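Local coordinates for protein phosphoacetylglucosamine mutase (Aspergillus lentulus, PDB 5O9X) that interconverts the 6-phosphate and 1-phosphate of N-acetylglucosamine, a phosphomutase reaction that probably passes through a sugar bisphosphate intermediate, at residues A[433-436]-A[437-441]; A[223-226]-A[227-231]; A[201-205]-A[206-210]; A[319-323]-A[324-328]. The protein carries 1 engineered substitution. All coordinates share one frame; numbering follows the deposited sequence.

Contact 1 (A[433-436]-A[437-441])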
loop_
_atom_site.group_PDB
_atom_site.type_symbol
_atom_site.label_atom_id
_atom_site.label_comp_id
_atom_site.label_asym_id
_atom_site.label_seq_id
_atom_site.Cartn_x
_atom_site.Cartn_y
_atom_site.Cartn_z
ATOM N N LEU A 433 -7.647 9.697 8.375
ATOM C CA LEU A 433 -8.081 10.230 9.687
ATOM C C LEU A 433 -6.841 10.744 10.476
ATOM O O LEU A 433 -6.915 11.709 11.246
ATOM C CB LEU A 433 -8.768 9.095 10.517
ATOM C CG LEU A 433 -10.122 8.583 9.911
ATOM C CD1 LEU A 433 -10.618 7.352 10.705
ATOM C CD2 LEU A 433 -11.182 9.710 9.892
ATOM N N LEU A 434 -5.723 10.021 10.357
ATOM C CA LEU A 434 -4.466 10.483 10.956
ATOM C C LEU A 434 -4.092 11.903 10.527
ATOM O O LEU A 434 -3.858 12.789 11.390
ATOM C CB LEU A 434 -3.332 9.529 10.618
ATOM C CG LEU A 434 -1.877 9.928 11.010
ATOM C CD1 LEU A 434 -1.713 9.951 12.501
ATOM C CD2 LEU A 434 -0.860 9.014 10.361
ATOM N N VAL A 435 -4.084 12.139 9.241
ATOM C CA VAL A 435 -3.764 13.480 8.717
ATOM C C VAL A 435 -4.766 14.539 9.231
ATOM O O VAL A 435 -4.371 15.624 9.732
ATOM C CB VAL A 435 -3.790 13.487 7.183
ATOM C CG1 VAL A 435 -3.744 14.909 6.658
ATOM C CG2 VAL A 435 -2.576 12.690 6.644
ATOM N N GLU A 436 -6.029 14.176 9.196
ATOM C CA GLU A 436 -7.064 15.093 9.740
ATOM C C GLU A 436 -6.825 15.461 11.225
ATOM O O GLU A 436 -6.948 16.655 11.590
ATOM C CB GLU A 436 -8.486 14.524 9.540
ATOM C CG GLU A 436 -8.929 14.526 8.014
ATOM C CD GLU A 436 -8.850 15.924 7.374
ATOM O OE1 GLU A 436 -9.367 16.912 7.978
ATOM O OE2 GLU A 436 -8.245 16.066 6.281
ATOM N N ALA A 437 -6.525 14.432 12.050
ATOM C CA ALA A 437 -6.228 14.626 13.447
ATOM C C ALA A 437 -4.979 15.488 13.608
ATOM O O ALA A 437 -4.959 16.411 14.449
ATOM C CB ALA A 437 -6.018 13.261 14.147
ATOM N N ILE A 438 -3.929 15.215 12.818
ATOM C CA ILE A 438 -2.726 16.005 12.950
ATOM C C ILE A 438 -2.929 17.468 12.650
ATOM O O ILE A 438 -2.455 18.365 13.410
ATOM C CB ILE A 438 -1.529 15.437 12.137
ATOM C CG1 ILE A 438 -1.152 14.040 12.662
ATOM C CG2 ILE A 438 -0.309 16.419 12.326
ATOM C CD1 ILE A 438 -0.199 13.302 11.674
ATOM N N LEU A 439 -3.518 17.768 11.504
ATOM C CA LEU A 439 -3.792 19.188 11.151
ATOM C C LEU A 439 -4.659 19.851 12.202
ATOM O O LEU A 439 -4.466 21.061 12.481
ATOM C CB LEU A 439 -4.532 19.302 9.819
ATOM C CG LEU A 439 -3.622 18.771 8.678
ATOM C CD1 LEU A 439 -4.504 18.653 7.417
ATOM C CD2 LEU A 439 -2.333 19.597 8.410
ATOM N N ALA A 440 -5.625 19.099 12.767
ATOM C CA ALA A 440 -6.551 19.680 13.777
ATOM C C ALA A 440 -5.708 20.038 15.050
ATOM O O ALA A 440 -5.944 21.089 15.670
ATOM C CB ALA A 440 -7.651 18.682 14.172
ATOM N N HIS A 441 -4.780 19.144 15.464
ATOM C CA HIS A 441 -3.959 19.427 16.628
ATOM C C HIS A 441 -2.954 20.579 16.418
ATOM O O HIS A 441 -2.802 21.458 17.283
ATOM C CB HIS A 441 -3.179 18.191 17.069
ATOM C CG HIS A 441 -4.005 17.215 17.847
ATOM N ND1 HIS A 441 -4.077 17.257 19.225
ATOM C CD2 HIS A 441 -4.822 16.205 17.451
ATOM C CE1 HIS A 441 -4.870 16.282 19.647
ATOM N NE2 HIS A 441 -5.350 15.644 18.595
#
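In a largely buried turn of helix 428-442, within the domain III family region, Leu-434 meets Ile-438 and Val-435 meets Leu-439. Leu-434 and Ile-438 run alongside each other in the same direction, with CD1 of Leu-434 3.8 Å from CD1 of Ile-438. With CG anti to the backbone N (chi1 173°), the leucine turns forward again beyond CB, which brings CD1 up to the isoleucine. CG1 of Ile-438 also rests 3.2 Å from the carbonyl O of Leu-434. One position on, CG1 of Val-435 meets CD1 of Leu-439 at 3.9 Å, the two side chains again flanking one another. Beneath them runs the i to i+4 hydrogen bonding that defines an alpha helix: Leu-439 N donates to Val-435 O at 2.9 Å and an almost straight 177°, while Ala-440 N to Glu-436 O is more bent, at 147°. Branched aliphatic residues suit this side, since Val-435 and Ile-438 both pack on Leu-312 of helix 306-324. The methyl groups of Ala-437 and Ala-440 suit a closer approach, to Val-202 and Met-203 respectively. Glu-436 is buried too, but its carboxylate is satisfied: OE1 forms a salt bridge with Arg-279 and OE2 a hydrogen bond with Tyr-292, a pairing that would probably stabilise its negative charge.

Contact 2 (A[223-226]-A[227-231])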
loop_
_atom_site.group_PDB
_atom_site.type_symbol
_atom_site.label_atom_id
_atom_site.label_comp_id
_atom_site.label_asym_id
_atom_site.label_seq_id
_atom_site.Cartn_x
_atom_site.Cartn_y
_atom_site.Cartn_z
ATOM N N PRO A 223 -18.013 3.518 -1.195
ATOM C CA PRO A 223 -19.098 2.976 -0.339
ATOM C C PRO A 223 -18.619 2.711 1.095
ATOM O O PRO A 223 -19.357 2.899 2.044
ATOM C CB PRO A 223 -19.479 1.622 -1.037
ATOM C CG PRO A 223 -19.087 1.890 -2.502
ATOM C CD PRO A 223 -17.929 2.866 -2.535
ATOM N N LYS A 224 -17.375 2.215 1.264
ATOM C CA LYS A 224 -16.888 1.855 2.592
ATOM C C LYS A 224 -16.616 3.124 3.379
ATOM O O LYS A 224 -16.860 3.142 4.612
ATOM C CB LYS A 224 -15.596 1.031 2.578
ATOM C CG LYS A 224 -15.710 -0.226 1.749
ATOM C CD LYS A 224 -16.919 -1.106 2.121
ATOM C CE LYS A 224 -16.850 -2.463 1.371
ATOM N NZ LYS A 224 -18.039 -3.255 1.669
ATOM N N LEU A 225 -16.083 4.148 2.703
ATOM C CA LEU A 225 -15.818 5.386 3.489
ATOM C C LEU A 225 -17.182 5.979 3.928
ATOM O O LEU A 225 -17.294 6.485 5.043
ATOM C CB LEU A 225 -15.079 6.436 2.633
ATOM C CG LEU A 225 -14.891 7.839 3.257
ATOM C CD1 LEU A 225 -14.085 7.655 4.531
ATOM C CD2 LEU A 225 -14.073 8.595 2.223
ATOM N N ARG A 226 -18.194 6.005 3.021
ATOM C CA ARG A 226 -19.553 6.479 3.385
ATOM C C ARG A 226 -20.079 5.698 4.584
ATOM O O ARG A 226 -20.710 6.285 5.444
ATOM C CB ARG A 226 -20.507 6.291 2.182
ATOM C CG ARG A 226 -22.020 6.599 2.458
ATOM C CD ARG A 226 -22.921 6.163 1.243
ATOM N NE ARG A 226 -22.348 6.973 0.300
ATOM C CZ ARG A 226 -21.725 6.702 -0.830
ATOM N NH1 ARG A 226 -21.753 5.572 -1.540
ATOM N NH2 ARG A 226 -21.150 7.776 -1.280
ATOM N N GLU A 227 -19.855 4.378 4.610
ATOM C CA GLU A 227 -20.265 3.550 5.742
ATOM C C GLU A 227 -19.527 3.912 7.057
ATOM O O GLU A 227 -20.165 4.043 8.102
ATOM C CB GLU A 227 -20.073 2.050 5.429
ATOM C CG GLU A 227 -20.777 1.027 6.351
ATOM C CD GLU A 227 -22.301 1.170 6.509
ATOM O OE1 GLU A 227 -22.989 1.807 5.648
ATOM O OE2 GLU A 227 -22.828 0.663 7.549
ATOM N N LEU A 228 -18.193 4.047 6.980
ATOM C CA LEU A 228 -17.372 4.452 8.100
ATOM C C LEU A 228 -17.914 5.765 8.692
ATOM O O LEU A 228 -17.944 5.894 9.906
ATOM C CB LEU A 228 -15.874 4.640 7.666
ATOM C CG LEU A 228 -15.052 5.374 8.780
ATOM C CD1 LEU A 228 -14.939 4.490 10.025
ATOM C CD2 LEU A 228 -13.665 5.622 8.106
ATOM N N ILE A 229 -18.370 6.709 7.848
ATOM C CA ILE A 229 -18.785 8.035 8.348
ATOM C C ILE A 229 -19.991 7.926 9.330
ATOM O O ILE A 229 -20.059 8.652 10.325
ATOM C CB ILE A 229 -19.107 8.887 7.176
ATOM C CG1 ILE A 229 -17.755 9.313 6.599
ATOM C CG2 ILE A 229 -19.906 10.186 7.532
ATOM C CD1 ILE A 229 -17.870 9.967 5.233
ATOM N N LYS A 230 -20.858 6.954 9.105
ATOM C CA LYS A 230 -21.952 6.683 10.089
ATOM C C LYS A 230 -21.462 6.327 11.455
ATOM O O LYS A 230 -22.160 6.602 12.422
ATOM C CB LYS A 230 -22.776 5.531 9.616
ATOM C CG LYS A 230 -23.421 5.780 8.259
ATOM C CD LYS A 230 -24.207 4.509 7.971
ATOM C CE LYS A 230 -24.764 4.517 6.555
ATOM N NZ LYS A 230 -25.351 3.138 6.350
ATOM N N TYR A 231 -20.294 5.669 11.566
ATOM C CA TYR A 231 -19.701 5.355 12.871
ATOM C C TYR A 231 -18.934 6.483 13.535
ATOM O O TYR A 231 -18.675 6.396 14.709
ATOM C CB TYR A 231 -18.792 4.129 12.768
ATOM C CG TYR A 231 -19.552 2.842 12.437
ATOM C CD1 TYR A 231 -19.828 1.883 13.435
ATOM C CD2 TYR A 231 -19.984 2.566 11.116
ATOM C CE1 TYR A 231 -20.534 0.689 13.107
ATOM C CE2 TYR A 231 -20.612 1.385 10.813
ATOM C CZ TYR A 231 -20.917 0.463 11.814
ATOM O OH TYR A 231 -21.562 -0.748 11.513
#
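The backbone from Pro-223 to Ile-229 is helical, with Glu-227 N bonded to Pro-223 O at 3.0 Å and Leu-228 N to Lys-224 O at 2.9 Å. Ile-229 N follows to Leu-225 O with a more bent angle of 143°, and it also makes a weak bond to Arg-226 O. Leu-225, itself buried, serves two partners: buried Leu-228 and Ile-229, which lies nearer the surface. Its CD1 lies 4.1 Å from CD2 of Leu-228, and its CG lies 4.2 Å from CD1 of Ile-229; in both pairs the side chains cross obliquely, a light apolar contact. CG1 of Ile-229 sits beside its own backbone N (chi1 -77°), which lays it 3.3 Å from the carbonyl O of Leu-225. The other side of the helix is polar. Glu-227 bends at its second torsion (chi2 56°), while Lys-230 stretches out to meet it, and NZ of Lys-230 reaches OE1 of Glu-227 at 2.8 Å in a salt bridge on the syn side of the carboxylate. Long charged chains suit this face, where Lys-230 is exposed. Arg-226 is held by a salt bridge to Asp-245, and Lys-224 by Glu-188 and the carbonyl O of Phe-161. The helix is the crossover of the beta-alpha-beta unit formed with strands 212-215 and 240-243: Leu-225 packs on Ile-242 and Ile-229 on Ile-240 of the second strand, while Lys-224, Glu-227 and Leu-228 meet Tyr-192 of helix 188-202.

Contact 3 (A[201-205]-A[206-210])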
loop_
_atom_site.group_PDB
_atom_site.type_symbol
_atom_site.label_atom_id
_atom_site.label_comp_id
_atom_site.label_asym_id
_atom_site.label_seq_id
_atom_site.Cartn_x
_atom_site.Cartn_y
_atom_site.Cartn_z
ATOM N N ARG A 201 -10.828 9.219 20.364
ATOM C CA ARG A 201 -9.822 9.446 21.386
ATOM C C ARG A 201 -8.719 10.398 20.890
ATOM O O ARG A 201 -8.342 11.322 21.592
ATOM C CB ARG A 201 -9.116 8.145 21.806
ATOM C CG ARG A 201 -9.932 7.306 22.817
ATOM C CD ARG A 201 -9.420 5.864 22.813
ATOM N NE ARG A 201 -8.088 5.774 23.442
ATOM C CZ ARG A 201 -7.187 4.827 23.144
ATOM N NH1 ARG A 201 -7.447 3.939 22.164
ATOM N NH2 ARG A 201 -6.008 4.756 23.799
ATOM N N VAL A 202 -8.169 10.143 19.704
ATOM C CA VAL A 202 -7.136 11.048 19.183
ATOM C C VAL A 202 -7.682 12.472 19.061
ATOM O O VAL A 202 -6.906 13.390 19.253
ATOM C CB VAL A 202 -6.449 10.626 17.855
ATOM C CG1 VAL A 202 -5.959 9.190 17.844
ATOM C CG2 VAL A 202 -7.301 10.856 16.658
ATOM N N MET A 203 -8.973 12.671 18.789
ATOM C CA MET A 203 -9.489 13.995 18.543
ATOM C C MET A 203 -9.838 14.763 19.844
ATOM O O MET A 203 -10.328 15.870 19.760
ATOM C CB MET A 203 -10.705 14.022 17.607
ATOM C CG MET A 203 -10.342 13.628 16.124
ATOM S SD MET A 203 -9.233 14.924 15.455
ATOM C CE MET A 203 -10.307 16.362 15.263
ATOM N N ARG A 204 -9.691 14.141 21.010
ATOM C CA ARG A 204 -10.205 14.776 22.274
ATOM C C ARG A 204 -9.606 16.203 22.373
ATOM O O ARG A 204 -8.369 16.392 22.299
ATOM C CB ARG A 204 -9.877 13.949 23.523
ATOM C CG ARG A 204 -10.303 14.650 24.835
ATOM C CD ARG A 204 -9.541 14.144 26.077
ATOM N NE ARG A 204 -9.562 12.676 26.139
ATOM C CZ ARG A 204 -10.575 11.946 26.606
ATOM N NH1 ARG A 204 -11.680 12.531 27.087
ATOM N NH2 ARG A 204 -10.478 10.618 26.579
ATOM N N GLY A 205 -10.508 17.181 22.381
ATOM C CA GLY A 205 -10.122 18.534 22.709
ATOM C C GLY A 205 -9.800 19.409 21.522
ATOM O O GLY A 205 -9.495 20.577 21.723
ATOM N N VAL A 206 -9.856 18.880 20.283
ATOM C CA VAL A 206 -9.568 19.743 19.101
ATOM C C VAL A 206 -10.661 19.520 18.068
ATOM O O VAL A 206 -11.436 18.590 18.187
ATOM C CB VAL A 206 -8.136 19.393 18.498
ATOM C CG1 VAL A 206 -7.027 19.507 19.573
ATOM C CG2 VAL A 206 -8.100 17.963 17.952
ATOM N N LYS A 207 -10.660 20.298 17.015
ATOM C CA LYS A 207 -11.634 20.154 15.939
ATOM C C LYS A 207 -10.955 20.375 14.613
ATOM O O LYS A 207 -10.045 21.209 14.502
ATOM C CB LYS A 207 -12.737 21.226 16.082
ATOM C CG LYS A 207 -13.720 20.895 17.230
ATOM C CD LYS A 207 -15.078 21.542 16.995
ATOM C CE LYS A 207 -15.874 21.543 18.285
ATOM N NZ LYS A 207 -17.247 20.995 18.047
ATOM N N VAL A 208 -11.414 19.625 13.604
ATOM C CA VAL A 208 -11.056 19.842 12.223
ATOM C C VAL A 208 -11.670 21.152 11.751
ATOM O O VAL A 208 -12.767 21.464 12.149
ATOM C CB VAL A 208 -11.644 18.664 11.374
ATOM C CG1 VAL A 208 -11.554 18.950 9.892
ATOM C CG2 VAL A 208 -10.874 17.389 11.725
ATOM N N LYS A 209 -11.023 21.857 10.851
ATOM C CA LYS A 209 -11.606 23.039 10.292
ATOM C C LYS A 209 -11.629 22.800 8.778
ATOM O O LYS A 209 -10.608 22.332 8.195
ATOM C CB LYS A 209 -10.700 24.223 10.732
ATOM C CG LYS A 209 -10.644 25.465 9.843
ATOM C CD LYS A 209 -11.723 26.518 10.185
ATOM C CE LYS A 209 -11.933 27.531 9.052
ATOM N NZ LYS A 209 -12.144 26.886 7.701
ATOM N N GLY A 210 -12.760 23.196 8.163
ATOM C CA GLY A 210 -13.041 23.181 6.736
ATOM C C GLY A 210 -13.375 21.728 6.307
ATOM O O GLY A 210 -13.020 20.763 6.981
#
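Met-203 and Val-206 close a type II beta turn just beyond the end of helix 188-202, and the buried methionine reaches over the chain that follows the turn. Val-206 N donates to Met-203 O at 3.1 Å and a nearly straight 172°. The packed part gathers round CE of Met-203, which lies 3.8 Å from CG2 of Val-206 and 3.7 Å from CG2 of Val-208. Bends at its second and third torsions curl the flexible thioether into this position, where it crosses Val-206 at about a right angle and slants across Val-208. The solvent side is quite different: Arg-204 and Gly-205 form the exposed corner of the turn, and the CB of Arg-204 points away from the residues after the turn. Gly-205 suits the third position of a type II turn because, at phi 95°, a CB would press against the carbonyl O of Arg-204. Lys-207 is also exposed, as befits its charge. On the inner side residues 203-208 lie along helix 428-442, with Val-206 on His-441 and Val-208 on Glu-436, before the chain enters strand 212-215.

Contact 4 (A[319-323]-A[324-328]); sequences DLARS and AGIAQ
The methyl group of Ala-327 lies against the last turn of helix 306-324, its CB 3.9 Å from CA of Arg-322. Beside it, Ile-326 brings CG1 towards Ala-321, 4.4 Å from the alanine CB and 3.6 Å from its carbonyl O. That approach depends on a first torsion of 59°, which sets CG1 between the backbone N and the carbonyl carbon. Small residues suit this junction, for the methyl groups of Ala-321 and Ala-327 allow the departing chain to pass close to the helix. The reversal is a Schellman motif, defined by two bonds: Ile-326 N to Ala-321 O at 2.9 Å, and inside it Gly-325 N to Arg-322 O at 3.2 Å, the donor approaching from above the carbonyl plane. Gly-325 N makes a further, weak bond to Ala-321 O. Glycine suits the positive phi of 89° at which the chain leaves the helix. Two polar side chains work at the margins. NE2 of Gln-328 reaches back to Gly-325 O at 3.0 Å, with that oxygen close to the plane of its amide. Arg-322 bends at its third torsion and reaches back one turn to Asp-319, where its NH1 meets OD1 at 2.9 Å in a salt bridge, coming from above the carboxylate plane. Towards helix 405-420, Ile-326 packs on Leu-411, and the hydroxyl of Ser-323 is hydrogen-bonded to that of Ser-410.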
loop_
_atom_site.group_PDB
_atom_site.type_symbol
_atom_site.label_atom_id
_atom_site.label_comp_id
_atom_site.label_asym_id
_atom_site.label_seq_id
_atom_site.Cartn_x
_atom_site.Cartn_y
_atom_site.Cartn_z
ATOM N N ASP A 319 6.876 15.759 18.340
ATOM C CA ASP A 319 6.397 16.763 19.284
ATOM C C ASP A 319 5.601 16.100 20.435
ATOM O O ASP A 319 5.744 16.540 21.593
ATOM C CB ASP A 319 5.493 17.809 18.599
ATOM C CG ASP A 319 6.253 18.685 17.601
ATOM O OD1 ASP A 319 7.533 18.726 17.571
ATOM O OD2 ASP A 319 5.525 19.411 16.895
ATOM N N LEU A 320 4.776 15.081 20.168
ATOM C CA LEU A 320 4.042 14.440 21.258
ATOM C C LEU A 320 4.975 13.693 22.223
ATOM O O LEU A 320 4.781 13.796 23.428
ATOM C CB LEU A 320 3.011 13.395 20.766
ATOM C CG LEU A 320 1.755 13.953 20.114
ATOM C CD1 LEU A 320 0.876 12.756 19.611
ATOM C CD2 LEU A 320 0.955 14.937 21.019
ATOM N N ALA A 321 5.980 12.978 21.671
ATOM C CA ALA A 321 6.938 12.265 22.525
ATOM C C ALA A 321 7.721 13.240 23.404
ATOM O O ALA A 321 7.915 12.960 24.599
ATOM C CB ALA A 321 7.888 11.416 21.680
ATOM N N ARG A 322 8.160 14.378 22.856
ATOM C CA ARG A 322 8.794 15.386 23.665
ATOM C C ARG A 322 7.888 15.941 24.762
ATOM O O ARG A 322 8.297 16.160 25.918
ATOM C CB ARG A 322 9.220 16.554 22.781
ATOM C CG ARG A 322 10.198 17.536 23.401
ATOM C CD ARG A 322 10.625 18.598 22.344
ATOM N NE ARG A 322 11.003 17.953 21.060
ATOM C CZ ARG A 322 10.369 18.127 19.893
ATOM N NH1 ARG A 322 9.327 18.989 19.829
ATOM N NH2 ARG A 322 10.774 17.441 18.789
ATOM N N SER A 323 6.687 16.288 24.355
ATOM C CA SER A 323 5.678 16.792 25.287
ATOM C C SER A 323 5.332 15.789 26.442
ATOM O O SER A 323 5.100 16.208 27.613
ATOM C CB SER A 323 4.477 17.221 24.453
ATOM O OG SER A 323 3.414 17.587 25.277
ATOM N N ALA A 324 5.290 14.494 26.110
ATOM C CA ALA A 324 4.986 13.438 27.040
ATOM C C ALA A 324 6.207 13.092 27.960
ATOM O O ALA A 324 6.038 12.305 28.884
ATOM C CB ALA A 324 4.512 12.163 26.312
ATOM N N GLY A 325 7.400 13.595 27.642
ATOM C CA GLY A 325 8.604 13.485 28.465
ATOM C C GLY A 325 9.329 12.212 28.109
ATOM O O GLY A 325 10.170 11.716 28.879
ATOM N N ILE A 326 9.031 11.685 26.918
ATOM C CA ILE A 326 9.596 10.401 26.477
ATOM C C ILE A 326 10.404 10.395 25.130
ATOM O O ILE A 326 10.625 9.302 24.560
ATOM C CB ILE A 326 8.546 9.236 26.514
ATOM C CG1 ILE A 326 7.300 9.508 25.607
ATOM C CG2 ILE A 326 8.258 8.826 27.985
ATOM C CD1 ILE A 326 6.343 8.328 25.483
ATOM N N ALA A 327 10.841 11.577 24.682
ATOM C CA ALA A 327 11.546 11.752 23.397
ATOM C C ALA A 327 12.758 10.834 23.262
ATOM O O ALA A 327 12.919 10.177 22.236
ATOM C CB ALA A 327 11.995 13.175 23.207
ATOM N N GLN A 328 13.567 10.778 24.323
ATOM C CA GLN A 328 14.772 9.949 24.402
ATOM C C GLN A 328 14.477 8.441 24.287
ATOM O O GLN A 328 15.306 7.687 23.843
ATOM C CB GLN A 328 15.570 10.337 25.688
ATOM C CG GLN A 328 14.866 10.135 27.070
ATOM C CD GLN A 328 13.491 10.878 27.359
ATOM O OE1 GLN A 328 13.281 12.093 27.102
ATOM N NE2 GLN A 328 12.576 10.124 27.958
#

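How the contacts relate
From the N terminus the order is contact 3, contact 2, contact 4, contact 1, strictly in series, with none nested or crossed. Contact 3 closes the turn between helix 188-202 and strand 212-215, contact 2 lies within the helix that follows that strand, contact 4 ends helix 306-324 ahead of strand 332-337, and contact 1 lies within helix 428-442. Contacts 1 and 3 touch, their centres about 7 Å apart: NE2 of His-441 probably bonds to Val-202 O, joining the domain II and domain III family regions. Helix 306-324 packs against contact 1 before it ends at contact 4. Contacts 2 and 4 are farthest apart, about 34 Å between centres.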